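Local coordinates for protein endoglucanase A (Clostridium acetobutylicum, PDB 3IK2) that probably hydrolyses internal beta-1,4-glucosidic bonds of cellulose and related glucans, as a calcium-binding family 44 glycoside hydrolase with a TIM-like barrel, at residues Ala34-Gly39 and Phe381-Glu386; Thr102-Gly107 and Asp153-Tyr158; Glu281-Gly286 and Thr316-Ile321; Lys391-Gln396 and Asn477-Thr482. All coordinates share one frame; numbering follows the deposited sequence.

Overall arrangement
From the N terminus the chain enters the beta-sandwich through strand 2-15, then begins the barrel, where 34-39 supplies the second strand. Contact 1 pairs this segment with 381-386, on the eighth strand, and so spans nearly the whole barrel. Within that span contact 2 sets strand 99-103 against helix 152-163; its Thr102 OG1 lies 2.7 Å from Ile37 O of contact 1. It closes before contact 3 opens, also inside the span, joining the hairpin at 281-286 to the start of helix 320-324; the centres of contacts 2 and 3 are about 38 Å apart. Contact 4 follows contact 1, tying helix 393-403 to the sandwich at 477-482; its Asn392 meets Glu386 of contact 1 in a probable hydrogen bond.

Contact 1: residues Ala34-Gly39 and Phe381-Glu386; sequences ARRIGG and FATYWE
Arg36 and Thr383 meet inside the barrel, where strands 34-37 and 379-384, second and eighth in the sheet, are separated by strand 22-23. Their axes approach to 7.0 Å at 66°, and the contact is accordingly made by side chains. The Arg36 side chain starts with CB against Thr383, 3.8 Å from OG1 and 4.0 Å from CG2. With CG anti to the backbone N (chi1 167°) and the chain extended to NE, CD passes 3.6 Å from Thr383 OG1, at about a right angle to the threonine side chain. At the tip NH1 comes 3.9 Å from Trp385 CZ3. The guanidinium and indole planes stand 76° apart, and the tryptophan lies at the guanidinium's edge; Gly38 CA covers one guanidinium face. Gly38 O sits near the indole plane, 3.7 Å from Trp385 CZ3. Nearer the N-terminal ends of the two segments, Ala34 CB packs 3.6 Å from Phe381 CE1. Thr383 OG1 is hydrogen-bonded to Ser351 O on strand 347-353. Between the two segments the contact is therefore van der Waals in character: the aliphatic part of Arg36 packs on Thr383, while its polar end is held by a salt bridge from NH1 to Glu352.

Contact 2: residues Thr102-Gly107 and Asp153-Tyr158; sequences TLQAGG and DEFVNY. With ACT (acetate ion), chain I.
Leu103 is the wedge between the third barrel strand and helix 152-163, its two methyls spread over Phe155 and Val156. Leu103 CD1 rests 3.7 Å from Val156 CG2, and Leu103 CD2 lies 3.7 Å from Phe155 CD2. The torsion behind this places CG anti to the carbonyl carbon (chi1 -53°), turning the fork of the leucine to the helix although its CB does not aim there. This is the tight, apolar part, and all five touching residues of the contact are buried. Phe155 also meets Gln104, whose OE1 approaches the ring edge near its plane, 3.6 Å from CE2; amide and ring planes differ by 30°. The other end of that amide is held by two acceptors: NE2 donates to Thr102 O at 3.2 Å, arriving from above the carbonyl plane, and to Ser42 O. These bonds probably limit rotation of the amide and help keep OE1 at the phenylalanine edge. The side of the helix at Asn157 faces solvent more. There Asn157 ND2 donates to atom O of an acetate, probably from the crystallisation liquor, at 3.0 Å with an angle of 172°. Among the surrounding elements, Phe155 stacks on Trp47 and meets Tyr84 of helix 82-93 edge-to-face, while Leu103 is backed by Leu208 and Val212 of helix 198-215 and both Leu103 and Val156 touch Tyr175 on strand 174-177.

Contact 3: residues Glu281-Gly286 and Thr316-Ile321; sequences EAKGGG and TEDSWI
The small antiparallel hairpin of strands 283-284 and 287-288, beyond barrel strand 273-278, meets the N-terminal start of helix 320-324 here, with Glu281 reaching Trp320 and Ile321 while Ala282 and Lys283 lie beside Glu317, Asp318 and Ser319. The Trp320 indole donates NE1 to Glu281 OE2 at 3.0 Å and 164°, nearly straight. The oxygen lies close to the ring plane, but the donor stands above the carboxylate plane, 81° out of it. A bend at chi2 carries the Glu281 carboxylate to the indole edge, and its CG packs 3.8 Å from Ile321 CD1. Ile321 CG1 in turn covers one face of the indole. Between the backbones, Lys283 N donates to Asp318 O at 2.8 Å with a bent angle of 133°. Ser319 is the N-cap: its OG accepts from Gly322 N and donates to Glu317 OE2, a separation of 2.5 Å so short that its detail is doubtful. Ser319 CB lies 3.4 Å from Glu281 O. Glu317 is also fixed through OE1 by Ser309 OG. Waters complete the seam. One links Glu281 N to Glu317 OE2, another joins Lys283 O to Asp318 N, and a third bridges Gly286 N and Asp318 OD2. Lys283 NZ stays 5.2 Å from Asp318 OD2; a water accepts from NZ and makes only a weak bond to OD2. The chemistry is thus largely polar and partly water-mediated: an acidic side chain at the indole edge, a capped helix start, and a lysine-aspartate attraction that is probably softened by solvent.

Contact 4: residues Lys391-Gln396 and Asn477-Thr482; sequences KNNYVQ and NSSNIT
This surface contact joins the barrel to the beta-sandwich: the first turn of helix 393-403, which follows the last barrel strand, meets the corner leading into edge strand 481-484. Ser479 is its centre, with its CA 5.3 Å from that of Tyr394. The Ser479 CB sits over the Tyr394 ring, 3.7 Å from the centroid and 5° off the normal, a CH-pi contact almost exactly over the middle of the face. From the same serine OG accepts a hydrogen bond from Asn393 ND2 at 3.0 Å and 153°, with the oxygen tilted somewhat from the amide plane. The asparagine reaches it because CG lies between the backbone N and the carbonyl carbon (chi1 56°). Tyr394 OH passes 3.3 Å from Ser478 C but bonds to Asp475 O, in the strand before the corner. The corner is an ST turn, Ser478 OG accepting from Asn480 N at 2.9 Å. On the helix, Gln396 NE2 donates to Asn392 OD1 at 2.8 Å. Ser397 OG, one residue on, is bonded to Ser479 O. Ser479 thus meets the helix through CB on an aromatic face, through OG and through O, so the join is apolar and polar at once.

Contact 1: residues Ala34-Gly39 and Phe381-Glu386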
loop_
_atom_site.group_PDB
_atom_site.type_symbol
_atom_site.label_atom_id
_atom_site.label_comp_id
_atom_site.label_asym_id
_atom_site.label_seq_id
_atom_site.Cartn_x
_atom_site.Cartn_y
_atom_site.Cartn_z
ATOM N N ALA A 34 -6.750 7.004 -1.460
ATOM C CA ALA A 34 -6.880 6.046 -0.348
ATOM C C ALA A 34 -5.958 6.462 0.774
ATOM O O ALA A 34 -4.871 7.006 0.529
ATOM C CB ALA A 34 -6.553 4.634 -0.771
ATOM N N ARG A 35 -6.413 6.241 2.005
ATOM C CA ARG A 35 -5.596 6.541 3.183
ATOM C C ARG A 35 -5.678 5.411 4.213
ATOM O O ARG A 35 -6.735 4.803 4.378
ATOM C CB ARG A 35 -5.979 7.914 3.785
ATOM C CG ARG A 35 -5.640 9.119 2.882
ATOM C CD ARG A 35 -6.411 10.367 3.339
ATOM N NE ARG A 35 -5.808 11.054 4.505
ATOM C CZ ARG A 35 -6.334 11.086 5.738
ATOM N NH1 ARG A 35 -7.493 10.498 6.001
ATOM N NH2 ARG A 35 -5.711 11.744 6.710
ATOM N N ARG A 36 -4.542 5.098 4.841
ATOM C CA ARG A 36 -4.471 4.083 5.908
ATOM C C ARG A 36 -4.064 4.691 7.245
ATOM O O ARG A 36 -3.149 5.532 7.293
ATOM C CB ARG A 36 -3.449 2.988 5.537
ATOM C CG ARG A 36 -3.005 2.012 6.659
ATOM C CD ARG A 36 -2.145 0.975 6.019
ATOM N NE ARG A 36 -1.721 -0.203 6.775
ATOM C CZ ARG A 36 -0.523 -0.347 7.350
ATOM N NH1 ARG A 36 0.356 0.658 7.384
ATOM N NH2 ARG A 36 -0.202 -1.486 7.931
ATOM N N ILE A 37 -4.715 4.253 8.325
ATOM C CA ILE A 37 -4.147 4.440 9.673
ATOM C C ILE A 37 -3.735 3.058 10.178
ATOM O O ILE A 37 -4.570 2.176 10.340
ATOM C CB ILE A 37 -5.045 5.243 10.666
ATOM C CG1 ILE A 37 -4.322 5.426 12.020
ATOM C CG2 ILE A 37 -6.478 4.649 10.811
ATOM C CD1 ILE A 37 -5.129 6.215 13.086
ATOM N N GLY A 38 -2.422 2.862 10.324
ATOM C CA GLY A 38 -1.849 1.538 10.581
ATOM C C GLY A 38 -0.379 1.584 10.936
ATOM O O GLY A 38 0.152 2.641 11.294
ATOM N N GLY A 39 0.292 0.441 10.847
ATOM C CA GLY A 39 1.725 0.394 11.163
ATOM C C GLY A 39 1.956 0.039 12.633
ATOM O O GLY A 39 1.038 -0.379 13.354
ATOM N N PHE A 381 -5.259 -2.181 -3.770
ATOM C CA PHE A 381 -5.056 -1.146 -2.753
ATOM C C PHE A 381 -3.552 -0.998 -2.507
ATOM O O PHE A 381 -2.814 -1.992 -2.421
ATOM C CB PHE A 381 -5.796 -1.548 -1.463
ATOM C CG PHE A 381 -5.784 -0.482 -0.362
ATOM C CD1 PHE A 381 -6.871 0.384 -0.202
ATOM C CD2 PHE A 381 -4.705 -0.381 0.529
ATOM C CE1 PHE A 381 -6.872 1.371 0.828
ATOM C CE2 PHE A 381 -4.693 0.597 1.545
ATOM C CZ PHE A 381 -5.777 1.480 1.689
ATOM N N ALA A 382 -3.085 0.236 -2.402
ATOM C CA ALA A 382 -1.709 0.454 -1.991
ATOM C C ALA A 382 -1.600 1.802 -1.277
ATOM O O ALA A 382 -2.225 2.766 -1.692
ATOM C CB ALA A 382 -0.773 0.404 -3.199
ATOM N N THR A 383 -0.830 1.821 -0.203
ATOM C CA THR A 383 -0.586 3.001 0.587
ATOM C C THR A 383 0.940 3.127 0.841
ATOM O O THR A 383 1.590 2.256 1.441
ATOM C CB THR A 383 -1.452 3.072 1.894
ATOM O OG1 THR A 383 -1.555 1.790 2.515
ATOM C CG2 THR A 383 -2.869 3.549 1.599
ATOM N N TYR A 384 1.499 4.197 0.290
ATOM C CA TYR A 384 2.868 4.589 0.490
ATOM C C TYR A 384 3.084 4.888 1.979
ATOM O O TYR A 384 2.158 5.344 2.660
ATOM C CB TYR A 384 3.066 5.849 -0.352
ATOM C CG TYR A 384 4.303 6.654 -0.070
ATOM C CD1 TYR A 384 5.506 6.348 -0.715
ATOM C CD2 TYR A 384 4.263 7.739 0.798
ATOM C CE1 TYR A 384 6.628 7.072 -0.477
ATOM C CE2 TYR A 384 5.398 8.489 1.038
ATOM C CZ TYR A 384 6.580 8.147 0.385
ATOM O OH TYR A 384 7.736 8.871 0.592
ATOM N N TRP A 385 4.298 4.596 2.466
ATOM C CA TRP A 385 4.747 4.889 3.820
ATOM C C TRP A 385 5.973 5.819 3.735
ATOM O O TRP A 385 6.973 5.473 3.101
ATOM C CB TRP A 385 5.105 3.618 4.632
ATOM C CG TRP A 385 5.417 3.963 6.065
ATOM C CD1 TRP A 385 6.622 4.418 6.556
ATOM C CD2 TRP A 385 4.512 3.916 7.204
ATOM N NE1 TRP A 385 6.511 4.670 7.916
ATOM C CE2 TRP A 385 5.236 4.366 8.336
ATOM C CE3 TRP A 385 3.171 3.518 7.375
ATOM C CZ2 TRP A 385 4.656 4.460 9.614
ATOM C CZ3 TRP A 385 2.590 3.609 8.659
ATOM C CH2 TRP A 385 3.337 4.073 9.753
ATOM N N GLU A 386 5.857 6.985 4.373
ATOM C CA GLU A 386 6.865 8.028 4.413
ATOM C C GLU A 386 8.089 7.620 5.225
ATOM O O GLU A 386 7.958 7.259 6.398
ATOM C CB GLU A 386 6.250 9.294 5.028
ATOM C CG GLU A 386 7.230 10.486 5.136
ATOM C CD GLU A 386 7.923 10.783 3.849
ATOM O OE1 GLU A 386 9.130 11.117 3.887
ATOM O OE2 GLU A 386 7.256 10.696 2.788
#

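Contact 2: residues Thr102-Gly107 and Asp153-Tyr158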
loop_
_atom_site.group_PDB
_atom_site.type_symbol
_atom_site.label_atom_id
_atom_site.label_comp_id
_atom_site.label_asym_id
_atom_site.label_seq_id
_atom_site.Cartn_x
_atom_site.Cartn_y
_atom_site.Cartn_z
ATOM N N THR A 102 -6.907 0.333 11.226
ATOM C CA THR A 102 -6.378 -0.867 11.875
ATOM C C THR A 102 -7.050 -1.229 13.211
ATOM O O THR A 102 -7.255 -0.361 14.064
ATOM C CB THR A 102 -4.866 -0.756 12.079
ATOM O OG1 THR A 102 -4.248 -0.513 10.811
ATOM C CG2 THR A 102 -4.281 -2.067 12.639
ATOM N N LEU A 103 -7.379 -2.517 13.354
ATOM C CA LEU A 103 -7.864 -3.127 14.622
ATOM C C LEU A 103 -6.740 -3.924 15.298
ATOM O O LEU A 103 -5.725 -4.255 14.662
ATOM C CB LEU A 103 -9.112 -4.000 14.378
ATOM C CG LEU A 103 -10.273 -3.313 13.645
ATOM C CD1 LEU A 103 -11.365 -4.323 13.339
ATOM C CD2 LEU A 103 -10.862 -2.117 14.454
ATOM N N GLN A 104 -6.885 -4.157 16.602
ATOM C CA GLN A 104 -5.787 -4.672 17.438
ATOM C C GLN A 104 -5.961 -6.176 17.664
ATOM O O GLN A 104 -7.070 -6.650 17.878
ATOM C CB GLN A 104 -5.722 -3.932 18.786
ATOM C CG GLN A 104 -5.322 -2.452 18.693
ATOM C CD GLN A 104 -6.310 -1.611 17.865
ATOM O OE1 GLN A 104 -7.511 -1.669 18.082
ATOM N NE2 GLN A 104 -5.802 -0.850 16.907
ATOM N N ALA A 105 -4.859 -6.915 17.570
ATOM C CA ALA A 105 -4.875 -8.367 17.744
ATOM C C ALA A 105 -3.655 -8.830 18.562
ATOM O O ALA A 105 -3.639 -9.965 19.062
ATOM C CB ALA A 105 -4.943 -9.089 16.377
ATOM N N GLY A 106 -2.667 -7.946 18.725
ATOM C CA GLY A 106 -1.417 -8.275 19.436
ATOM C C GLY A 106 -1.655 -8.920 20.795
ATOM O O GLY A 106 -1.004 -9.917 21.148
ATOM N N GLY A 107 -2.598 -8.340 21.541
ATOM C CA GLY A 107 -3.152 -8.929 22.755
ATOM C C GLY A 107 -3.468 -7.898 23.830
ATOM O O GLY A 107 -4.314 -8.135 24.675
ATOM N N ASP A 153 -15.222 -5.457 18.865
ATOM C CA ASP A 153 -16.566 -5.296 18.273
ATOM C C ASP A 153 -17.188 -3.963 18.659
ATOM O O ASP A 153 -17.842 -3.315 17.852
ATOM C CB ASP A 153 -17.512 -6.455 18.628
ATOM C CG ASP A 153 -17.665 -6.686 20.130
ATOM O OD1 ASP A 153 -16.981 -6.092 20.993
ATOM O OD2 ASP A 153 -18.485 -7.539 20.446
ATOM N N GLU A 154 -16.967 -3.567 19.908
ATOM C CA GLU A 154 -17.488 -2.324 20.426
ATOM C C GLU A 154 -16.878 -1.124 19.674
ATOM O O GLU A 154 -17.569 -0.131 19.403
ATOM C CB GLU A 154 -17.217 -2.253 21.934
ATOM C CG GLU A 154 -17.873 -1.092 22.610
ATOM C CD GLU A 154 -17.899 -1.230 24.108
ATOM O OE1 GLU A 154 -16.815 -1.289 24.719
ATOM O OE2 GLU A 154 -19.021 -1.298 24.672
ATOM N N PHE A 155 -15.598 -1.261 19.320
ATOM C CA PHE A 155 -14.824 -0.271 18.566
ATOM C C PHE A 155 -15.374 -0.074 17.147
ATOM O O PHE A 155 -15.606 1.069 16.712
ATOM C CB PHE A 155 -13.348 -0.746 18.555
ATOM C CG PHE A 155 -12.353 0.205 17.875
ATOM C CD1 PHE A 155 -12.701 1.513 17.506
ATOM C CD2 PHE A 155 -11.047 -0.231 17.638
ATOM C CE1 PHE A 155 -11.734 2.372 16.862
ATOM C CE2 PHE A 155 -10.091 0.608 17.016
ATOM C CZ PHE A 155 -10.462 1.910 16.627
ATOM N N VAL A 156 -15.581 -1.176 16.413
ATOM C CA VAL A 156 -16.030 -1.092 15.032
ATOM C C VAL A 156 -17.444 -0.512 15.074
ATOM O O VAL A 156 -17.780 0.394 14.299
ATOM C CB VAL A 156 -16.040 -2.494 14.345
ATOM C CG1 VAL A 156 -16.490 -2.391 12.897
ATOM C CG2 VAL A 156 -14.656 -3.135 14.385
ATOM N N ASN A 157 -18.242 -1.014 16.013
ATOM C CA ASN A 157 -19.613 -0.556 16.211
ATOM C C ASN A 157 -19.693 0.976 16.403
ATOM O O ASN A 157 -20.569 1.605 15.860
ATOM C CB ASN A 157 -20.275 -1.281 17.400
ATOM C CG ASN A 157 -21.746 -0.904 17.563
ATOM O OD1 ASN A 157 -22.611 -1.383 16.811
ATOM N ND2 ASN A 157 -22.040 -0.039 18.541
ATOM N N TYR A 158 -18.762 1.544 17.164
ATOM C CA TYR A 158 -18.675 2.993 17.370
ATOM C C TYR A 158 -18.446 3.703 16.036
ATOM O O TYR A 158 -19.035 4.738 15.765
ATOM C CB TYR A 158 -17.542 3.338 18.361
ATOM C CG TYR A 158 -17.368 4.837 18.577
ATOM C CD1 TYR A 158 -18.034 5.493 19.607
ATOM C CD2 TYR A 158 -16.558 5.591 17.734
ATOM C CE1 TYR A 158 -17.907 6.850 19.791
ATOM C CE2 TYR A 158 -16.442 6.953 17.888
ATOM C CZ TYR A 158 -17.111 7.575 18.924
ATOM O OH TYR A 158 -16.967 8.923 19.097
HETATM C C ACT I . -25.092 1.350 19.806
HETATM O O ACT I . -24.911 0.799 18.701
HETATM O OXT ACT I . -24.567 0.802 20.812
HETATM C CH3 ACT I . -25.896 2.611 19.910
#

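Contact 3: residues Glu281-Gly286 and Thr316-Ile321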
loop_
_atom_site.group_PDB
_atom_site.type_symbol
_atom_site.label_atom_id
_atom_site.label_comp_id
_atom_site.label_asym_id
_atom_site.label_seq_id
_atom_site.Cartn_x
_atom_site.Cartn_y
_atom_site.Cartn_z
ATOM N N GLU A 281 14.407 -4.904 -0.932
ATOM C CA GLU A 281 15.708 -5.333 -0.455
ATOM C C GLU A 281 16.780 -5.117 -1.529
ATOM O O GLU A 281 17.981 -5.224 -1.256
ATOM C CB GLU A 281 15.654 -6.814 -0.050
ATOM C CG GLU A 281 14.836 -7.093 1.210
ATOM C CD GLU A 281 15.630 -6.919 2.496
ATOM O OE1 GLU A 281 16.638 -6.195 2.504
ATOM O OE2 GLU A 281 15.234 -7.489 3.527
ATOM N N ALA A 282 16.325 -4.799 -2.742
ATOM C CA ALA A 282 17.184 -4.483 -3.889
ATOM C C ALA A 282 18.322 -3.531 -3.516
ATOM O O ALA A 282 18.108 -2.516 -2.840
ATOM C CB ALA A 282 16.335 -3.883 -5.015
ATOM N N LYS A 283 19.541 -3.883 -3.925
ATOM C CA LYS A 283 20.699 -3.044 -3.648
ATOM C C LYS A 283 21.306 -2.543 -4.937
ATOM O O LYS A 283 21.219 -3.216 -5.990
ATOM C CB LYS A 283 21.776 -3.834 -2.890
ATOM C CG LYS A 283 21.348 -4.354 -1.503
ATOM C CD LYS A 283 22.394 -5.349 -0.990
ATOM C CE LYS A 283 23.674 -4.581 -0.704
ATOM N NZ LYS A 283 24.746 -5.431 -0.163
ATOM N N GLY A 284 21.935 -1.375 -4.839
ATOM C CA GLY A 284 22.908 -0.921 -5.847
ATOM C C GLY A 284 24.020 -0.127 -5.167
ATOM O O GLY A 284 23.783 0.509 -4.148
ATOM N N GLY A 285 25.233 -0.179 -5.723
ATOM C CA GLY A 285 26.392 0.499 -5.149
ATOM C C GLY A 285 26.628 0.115 -3.702
ATOM O O GLY A 285 27.091 0.930 -2.899
ATOM N N GLY A 286 26.327 -1.142 -3.384
ATOM C CA GLY A 286 26.455 -1.664 -2.021
ATOM C C GLY A 286 25.483 -1.111 -1.005
ATOM O O GLY A 286 25.757 -1.172 0.186
ATOM N N THR A 316 16.706 -9.748 -12.424
ATOM C CA THR A 316 17.337 -10.221 -11.177
ATOM C C THR A 316 17.857 -9.045 -10.341
ATOM O O THR A 316 18.665 -8.209 -10.815
ATOM C CB THR A 316 18.501 -11.224 -11.426
ATOM O OG1 THR A 316 18.029 -12.304 -12.222
ATOM C CG2 THR A 316 18.973 -11.819 -10.112
ATOM N N GLU A 317 17.391 -8.970 -9.102
ATOM C CA GLU A 317 17.778 -7.864 -8.239
ATOM C C GLU A 317 18.905 -8.345 -7.349
ATOM O O GLU A 317 19.018 -9.539 -7.105
ATOM C CB GLU A 317 16.591 -7.342 -7.402
ATOM C CG GLU A 317 16.230 -8.189 -6.176
ATOM C CD GLU A 317 15.106 -7.595 -5.339
ATOM O OE1 GLU A 317 14.299 -6.827 -5.915
ATOM O OE2 GLU A 317 15.029 -7.902 -4.118
ATOM N N ASP A 318 19.740 -7.410 -6.900
ATOM C CA ASP A 318 20.781 -7.689 -5.931
ATOM C C ASP A 318 20.235 -7.637 -4.518
ATOM O O ASP A 318 20.204 -6.579 -3.887
ATOM C CB ASP A 318 21.918 -6.690 -6.096
ATOM C CG ASP A 318 23.095 -6.973 -5.179
ATOM O OD1 ASP A 318 23.091 -7.982 -4.411
ATOM O OD2 ASP A 318 24.036 -6.151 -5.241
ATOM N N SER A 319 19.805 -8.793 -4.024
ATOM C CA SER A 319 19.337 -8.909 -2.644
ATOM C C SER A 319 19.422 -10.385 -2.199
ATOM O O SER A 319 19.647 -11.293 -3.029
ATOM C CB SER A 319 17.897 -8.363 -2.538
ATOM O OG SER A 319 16.982 -9.198 -3.236
ATOM N N TRP A 320 19.216 -10.644 -0.914
ATOM C CA TRP A 320 19.118 -12.044 -0.460
ATOM C C TRP A 320 17.895 -12.776 -1.046
ATOM O O TRP A 320 17.921 -14.004 -1.206
ATOM C CB TRP A 320 19.108 -12.126 1.075
ATOM C CG TRP A 320 17.886 -11.519 1.744
ATOM C CD1 TRP A 320 17.783 -10.272 2.236
ATOM C CD2 TRP A 320 16.628 -12.165 2.015
ATOM N NE1 TRP A 320 16.540 -10.072 2.776
ATOM C CE2 TRP A 320 15.817 -11.225 2.679
ATOM C CE3 TRP A 320 16.115 -13.453 1.772
ATOM C CZ2 TRP A 320 14.511 -11.509 3.091
ATOM C CZ3 TRP A 320 14.827 -13.734 2.188
ATOM C CH2 TRP A 320 14.033 -12.753 2.838
ATOM N N ILE A 321 16.811 -12.030 -1.324
ATOM C CA ILE A 321 15.661 -12.599 -2.012
ATOM C C ILE A 321 16.085 -13.034 -3.422
ATOM O O ILE A 321 15.885 -14.194 -3.812
ATOM C CB ILE A 321 14.447 -11.614 -2.087
ATOM C CG1 ILE A 321 14.307 -10.818 -0.773
ATOM C CG2 ILE A 321 13.174 -12.379 -2.437
ATOM C CD1 ILE A 321 13.162 -9.805 -0.774
HETATM O O HOH W 1 13.172 -6.853 -2.511
HETATM O O HOH W 2 19.238 -4.578 -7.286
HETATM O O HOH W 3 26.214 -5.573 -2.790
HETATM O O HOH W 4 25.015 -3.593 -4.598
#

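Contact 4: residues Lys391-Gln396 and Asn477-Thr482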
loop_
_atom_site.group_PDB
_atom_site.type_symbol
_atom_site.label_atom_id
_atom_site.label_comp_id
_atom_site.label_asym_id
_atom_site.label_seq_id
_atom_site.Cartn_x
_atom_site.Cartn_y
_atom_site.Cartn_z
ATOM N N LYS A 391 10.441 14.841 3.235
ATOM C CA LYS A 391 11.259 15.335 2.121
ATOM C C LYS A 391 10.993 14.475 0.890
ATOM O O LYS A 391 11.827 13.694 0.478
ATOM C CB LYS A 391 12.735 15.358 2.519
ATOM C CG LYS A 391 13.026 16.431 3.609
ATOM C CD LYS A 391 14.485 16.421 4.005
ATOM C CE LYS A 391 14.738 15.358 5.062
ATOM N NZ LYS A 391 16.200 15.288 5.365
ATOM N N ASN A 392 9.793 14.634 0.331
ATOM C CA ASN A 392 9.214 13.679 -0.614
ATOM C C ASN A 392 8.643 14.313 -1.871
ATOM O O ASN A 392 7.675 13.781 -2.452
ATOM C CB ASN A 392 8.121 12.859 0.103
ATOM C CG ASN A 392 7.034 13.743 0.792
ATOM O OD1 ASN A 392 6.879 14.949 0.510
ATOM N ND2 ASN A 392 6.260 13.113 1.681
ATOM N N ASN A 393 9.218 15.442 -2.287
ATOM C CA ASN A 393 8.689 16.220 -3.418
ATOM C C ASN A 393 8.596 15.429 -4.717
ATOM O O ASN A 393 7.682 15.629 -5.502
ATOM C CB ASN A 393 9.469 17.556 -3.637
ATOM C CG ASN A 393 10.985 17.342 -3.840
ATOM O OD1 ASN A 393 11.617 16.617 -3.076
ATOM N ND2 ASN A 393 11.563 18.000 -4.850
ATOM N N TYR A 394 9.541 14.538 -4.965
ATOM C CA TYR A 394 9.438 13.690 -6.164
ATOM C C TYR A 394 8.440 12.533 -6.038
ATOM O O TYR A 394 7.837 12.144 -7.013
ATOM C CB TYR A 394 10.809 13.185 -6.613
ATOM C CG TYR A 394 11.573 14.173 -7.482
ATOM C CD1 TYR A 394 11.424 14.177 -8.880
ATOM C CD2 TYR A 394 12.458 15.094 -6.908
ATOM C CE1 TYR A 394 12.133 15.081 -9.681
ATOM C CE2 TYR A 394 13.175 15.991 -7.692
ATOM C CZ TYR A 394 13.014 15.986 -9.076
ATOM O OH TYR A 394 13.735 16.901 -9.839
ATOM N N VAL A 395 8.268 11.993 -4.830
ATOM C CA VAL A 395 7.162 11.090 -4.556
ATOM C C VAL A 395 5.831 11.810 -4.845
ATOM O O VAL A 395 4.936 11.260 -5.503
ATOM C CB VAL A 395 7.205 10.507 -3.108
ATOM C CG1 VAL A 395 5.821 9.901 -2.709
ATOM C CG2 VAL A 395 8.316 9.451 -2.986
ATOM N N GLN A 396 5.705 13.052 -4.388
ATOM C CA GLN A 396 4.463 13.767 -4.647
ATOM C C GLN A 396 4.270 13.974 -6.146
ATOM O O GLN A 396 3.164 13.818 -6.640
ATOM C CB GLN A 396 4.431 15.102 -3.897
ATOM C CG GLN A 396 4.477 14.945 -2.407
ATOM C CD GLN A 396 4.100 16.221 -1.675
ATOM O OE1 GLN A 396 3.168 16.907 -2.070
ATOM N NE2 GLN A 396 4.785 16.507 -0.578
ATOM N N ASN A 477 15.569 18.188 -13.247
ATOM C CA ASN A 477 15.716 19.622 -13.052
ATOM C C ASN A 477 14.630 20.210 -12.121
ATOM O O ASN A 477 14.885 21.175 -11.398
ATOM C CB ASN A 477 15.770 20.307 -14.428
ATOM C CG ASN A 477 17.041 19.883 -15.261
ATOM O OD1 ASN A 477 16.929 19.399 -16.409
ATOM N ND2 ASN A 477 18.246 20.072 -14.670
ATOM N N SER A 478 13.434 19.619 -12.132
ATOM C CA SER A 478 12.372 20.001 -11.169
ATOM C C SER A 478 11.322 18.925 -10.947
ATOM O O SER A 478 10.921 18.257 -11.909
ATOM C CB SER A 478 11.656 21.283 -11.582
ATOM O OG SER A 478 10.610 21.545 -10.657
ATOM N N SER A 479 10.903 18.773 -9.680
ATOM C CA SER A 479 9.739 17.951 -9.277
ATOM C C SER A 479 8.382 18.517 -9.726
ATOM O O SER A 479 7.392 17.787 -9.788
ATOM C CB SER A 479 9.712 17.695 -7.752
ATOM O OG SER A 479 9.699 18.898 -6.981
ATOM N N ASN A 480 8.343 19.820 -10.011
ATOM C CA ASN A 480 7.134 20.485 -10.454
ATOM C C ASN A 480 6.726 19.951 -11.809
ATOM O O ASN A 480 7.542 19.864 -12.709
ATOM C CB ASN A 480 7.348 21.994 -10.518
ATOM C CG ASN A 480 7.604 22.599 -9.152
ATOM O OD1 ASN A 480 8.346 23.569 -9.027
ATOM N ND2 ASN A 480 6.989 22.029 -8.119
ATOM N N ILE A 481 5.476 19.536 -11.940
ATOM C CA ILE A 481 5.031 18.995 -13.209
ATOM C C ILE A 481 4.770 20.167 -14.146
ATOM O O ILE A 481 3.946 21.030 -13.852
ATOM C CB ILE A 481 3.789 18.122 -13.051
ATOM C CG1 ILE A 481 4.142 16.827 -12.291
ATOM C CG2 ILE A 481 3.193 17.797 -14.404
ATOM C CD1 ILE A 481 2.920 16.109 -11.775
ATOM N N THR A 482 5.491 20.195 -15.263
ATOM C CA THR A 482 5.324 21.258 -16.253
ATOM C C THR A 482 4.671 20.692 -17.506
ATOM O O THR A 482 4.938 19.565 -17.892
ATOM C CB THR A 482 6.671 21.918 -16.601
ATOM O OG1 THR A 482 7.572 20.929 -17.148
ATOM C CG2 THR A 482 7.298 22.558 -15.358
#